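Local coordinates for protein CT398 (Chlamydia trachomatis, PDB 4ILO) that is of unknown function but pairs a long coiled-coil hairpin with a zinc ribbon domain and may bind DNA or RNA, at residues N33-I38 with E147-N152. Sequence-based numbering, arbitrary orientation.
Sequences NELAKI and EEIREN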
ATOM      1  N   ASN A  33      -5.130  -5.168  -1.901  1.00 36.10           N
ATOM      2  CA  ASN A  33      -5.020  -3.709  -1.904  1.00 33.26           C
ATOM      3  C   ASN A  33      -5.377  -3.130  -0.543  1.00 26.66           C
ATOM      4  O   ASN A  33      -4.741  -2.175  -0.085  1.00 27.45           O
ATOM      5  CB  ASN A  33      -5.955  -3.103  -2.942  1.00 38.42           C
ATOM      6  CG  ASN A  33      -5.660  -3.573  -4.347  1.00 43.49           C
ATOM      7  OD1 ASN A  33      -4.604  -4.171  -4.620  1.00 42.77           O
ATOM      8  ND2 ASN A  33      -6.595  -3.293  -5.264  1.00 43.43           N
ATOM      9  N   GLU A  34      -6.438  -3.666   0.084  1.00 28.71           N
ATOM     10  CA  GLU A  34      -6.885  -3.216   1.403  1.00 24.80           C
ATOM     11  C   GLU A  34      -5.814  -3.451   2.463  1.00 36.70           C
ATOM     12  O   GLU A  34      -5.635  -2.618   3.362  1.00 34.32           O
ATOM     13  CB  GLU A  34      -8.186  -3.930   1.780  1.00 40.04           C
ATOM     14  CG  GLU A  34      -9.190  -3.146   2.657  1.00 35.01           C
ATOM     15  CD  GLU A  34     -10.515  -3.930   2.873  1.00 65.60           C
ATOM     16  OE1 GLU A  34     -10.667  -5.056   2.300  1.00 64.55           O
ATOM     17  OE2 GLU A  34     -11.406  -3.417   3.609  1.00 64.98           O
ATOM     18  N   LEU A  35      -5.078  -4.571   2.362  1.00 22.74           N
ATOM     19  CA  LEU A  35      -3.955  -4.842   3.269  1.00 35.15           C
ATOM     20  C   LEU A  35      -2.804  -3.856   3.054  1.00 21.79           C
ATOM     21  O   LEU A  35      -2.282  -3.267   4.010  1.00 24.12           O
ATOM     22  CB  LEU A  35      -3.447  -6.269   3.042  1.00 38.04           C
ATOM     23  CG  LEU A  35      -4.137  -7.425   3.778  1.00 44.11           C
ATOM     24  CD1 LEU A  35      -3.364  -8.759   3.607  1.00 43.63           C
ATOM     25  CD2 LEU A  35      -4.320  -7.097   5.260  1.00 37.45           C
ATOM     26  N   ALA A  36      -2.402  -3.663   1.796  1.00 22.06           N
ATOM     27  CA  ALA A  36      -1.347  -2.717   1.476  1.00 28.78           C
ATOM     28  C   ALA A  36      -1.719  -1.318   1.915  1.00 32.37           C
ATOM     29  O   ALA A  36      -0.855  -0.572   2.386  1.00 33.39           O
ATOM     30  CB  ALA A  36      -1.046  -2.754  -0.018  1.00 30.48           C
ATOM     31  N   LYS A  37      -3.004  -0.941   1.791  1.00 29.14           N
ATOM     32  CA  LYS A  37      -3.430   0.370   2.287  1.00 29.14           C
ATOM     33  C   LYS A  37      -3.241   0.469   3.799  1.00 29.37           C
ATOM     34  O   LYS A  37      -2.784   1.501   4.316  1.00 25.16           O
ATOM     35  CB  LYS A  37      -4.865   0.677   1.875  1.00 28.39           C
ATOM     36  N   ILE A  38      -3.520  -0.620   4.523  1.00 36.97           N
ATOM     37  CA  ILE A  38      -3.363  -0.614   5.977  1.00 30.00           C
ATOM     38  C   ILE A  38      -1.883  -0.595   6.355  1.00 33.61           C
ATOM     39  O   ILE A  38      -1.453   0.237   7.165  1.00 32.26           O
ATOM     40  CB  ILE A  38      -4.129  -1.797   6.601  1.00 33.24           C
ATOM     41  CG1 ILE A  38      -5.627  -1.609   6.379  1.00 42.34           C
ATOM     42  CG2 ILE A  38      -3.918  -1.849   8.088  1.00 31.82           C
ATOM     43  CD1 ILE A  38      -6.476  -2.797   6.830  1.00 48.10           C
ATOM     44  N   GLU A 147      -6.238  -9.540  10.151  1.00 32.64           N
ATOM     45  CA  GLU A 147      -6.281 -10.986  10.222  1.00 31.11           C
ATOM     46  C   GLU A 147      -7.544 -11.512   9.554  1.00 36.68           C
ATOM     47  O   GLU A 147      -7.518 -12.571   8.904  1.00 34.39           O
ATOM     48  CB  GLU A 147      -6.131 -11.476  11.661  1.00 36.46           C
ATOM     49  CG  GLU A 147      -4.860 -12.346  11.873  1.00 49.19           C
ATOM     50  CD  GLU A 147      -4.758 -13.558  10.921  1.00 75.06           C
ATOM     51  OE1 GLU A 147      -5.671 -14.432  10.918  1.00 69.37           O
ATOM     52  OE2 GLU A 147      -3.746 -13.640  10.174  1.00 77.03           O
ATOM     53  N   GLU A 148      -8.650 -10.776   9.665  1.00 36.93           N
ATOM     54  CA  GLU A 148      -9.859 -11.222   8.988  1.00 39.80           C
ATOM     55  C   GLU A 148      -9.698 -11.145   7.472  1.00 39.95           C
ATOM     56  O   GLU A 148     -10.232 -11.987   6.737  1.00 33.19           O
ATOM     57  CB  GLU A 148     -11.060 -10.405   9.458  1.00 42.22           C
ATOM     58  CG  GLU A 148     -12.310 -10.708   8.639  1.00 47.51           C
ATOM     59  CD  GLU A 148     -13.498  -9.869   9.053  1.00 58.48           C
ATOM     60  OE1 GLU A 148     -13.505  -9.399  10.224  1.00 63.89           O
ATOM     61  OE2 GLU A 148     -14.412  -9.690   8.204  1.00 60.98           O
ATOM     62  N   ILE A 149      -8.981 -10.130   6.979  1.00 33.86           N
ATOM     63  CA  ILE A 149      -8.721 -10.067   5.546  1.00 34.89           C
ATOM     64  C   ILE A 149      -7.859 -11.244   5.117  1.00 29.19           C
ATOM     65  O   ILE A 149      -8.095 -11.846   4.066  1.00 28.50           O
ATOM     66  CB  ILE A 149      -8.066  -8.724   5.155  1.00 24.26           C
ATOM     67  CG1 ILE A 149      -9.089  -7.583   5.254  1.00 23.72           C
ATOM     68  CG2 ILE A 149      -7.564  -8.832   3.702  1.00 24.29           C
ATOM     69  CD1 ILE A 149      -8.470  -6.147   5.311  1.00 25.87           C
ATOM     70  N   ARG A 150      -6.811 -11.563   5.897  1.00 32.08           N
ATOM     71  CA  ARG A 150      -5.896 -12.623   5.482  1.00 33.61           C
ATOM     72  C   ARG A 150      -6.597 -13.972   5.491  1.00 35.41           C
ATOM     73  O   ARG A 150      -6.328 -14.825   4.633  1.00 36.66           O
ATOM     74  CB  ARG A 150      -4.634 -12.664   6.356  1.00 33.75           C
ATOM     75  CG  ARG A 150      -3.701 -11.443   6.239  1.00 34.93           C
ATOM     76  CD  ARG A 150      -2.346 -11.679   6.923  1.00 39.57           C
ATOM     77  NE  ARG A 150      -1.767 -10.445   7.465  1.00 51.02           N
ATOM     78  CZ  ARG A 150      -1.867 -10.042   8.741  1.00 55.24           C
ATOM     79  NH1 ARG A 150      -2.514 -10.769   9.662  1.00 56.30           N
ATOM     80  NH2 ARG A 150      -1.298  -8.902   9.109  1.00 58.03           N
ATOM     81  N   GLU A 151      -7.503 -14.182   6.447  1.00 34.12           N
ATOM     82  CA  GLU A 151      -8.265 -15.424   6.448  1.00 39.29           C
ATOM     83  C   GLU A 151      -9.195 -15.506   5.242  1.00 42.05           C
ATOM     84  O   GLU A 151      -9.425 -16.600   4.707  1.00 39.58           O
ATOM     85  CB  GLU A 151      -9.045 -15.577   7.755  1.00 44.98           C
ATOM     86  CG  GLU A 151      -9.710 -16.959   7.919  1.00 50.55           C
ATOM     87  CD  GLU A 151      -8.690 -18.086   8.087  1.00 53.86           C
ATOM     88  OE1 GLU A 151      -7.719 -17.868   8.853  1.00 42.02           O
ATOM     89  OE2 GLU A 151      -8.862 -19.171   7.458  1.00 62.67           O
ATOM     90  N   ASN A 152      -9.742 -14.372   4.799  1.00 41.56           N
ATOM     91  CA  ASN A 152     -10.589 -14.402   3.609  1.00 37.01           C
ATOM     92  C   ASN A 152      -9.770 -14.786   2.383  1.00 31.26           C
ATOM     93  O   ASN A 152     -10.192 -15.630   1.588  1.00 42.26           O
ATOM     94  CB  ASN A 152     -11.289 -13.050   3.408  1.00 39.03           C
ATOM     95  CG  ASN A 152     -12.465 -12.821   4.393  1.00 46.82           C
ATOM     96  OD1 ASN A 152     -12.521 -13.409   5.489  1.00 47.48           O
ATOM     97  ND2 ASN A 152     -13.398 -11.954   4.002  1.00 46.01           N
TER
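Ile149 and Leu35 meet at the centre of this contact between two long helices of one chain. At the start of 147-152 is Glu147, whose CB points away from 33-38. Its OE2 accepts a hydrogen bond from Arg150 NH1 at 3.2 Å, part of a salt bridge one turn along the same helix. The bond is bent, 145° at the hydrogen, and reaches the anti side of OE2, 23° out of the carboxylate plane. Arg154 is a second partner of this carboxylate.

Ile149 comes next and is buried. Its two branches do different work. CG2, anti to the backbone N, lies 3.7 Å from Leu35 CG, and the two side chains run past each other in opposite directions. The other branch ends in CD1, which meets Ile38 CD1 tip to tip at 4.2 Å. Glu34, extended beyond CG, crosses the same Ile149 CD1 methyl obliquely, with its CD 3.9 Å away. His31, from helix 2-86, also touches Ile149.

Arg150 lends its aliphatic part. Its CG lies 3.8 Å from Leu35 CD1, with the two chains at about a right angle. Beyond this, a bend at chi3 helps carry the guanidinium to Glu147 and Glu146, whose carboxylates both pair with it.

No hydrogen bond joins the two segments. Their axes come within 10.3 Å at closest approach and run at 154°, close to antiparallel. Apolar side chains at the interface, flanked by charged ones, are characteristic of an antiparallel coiled-coil hairpin, here helices 2-86 and 90-171.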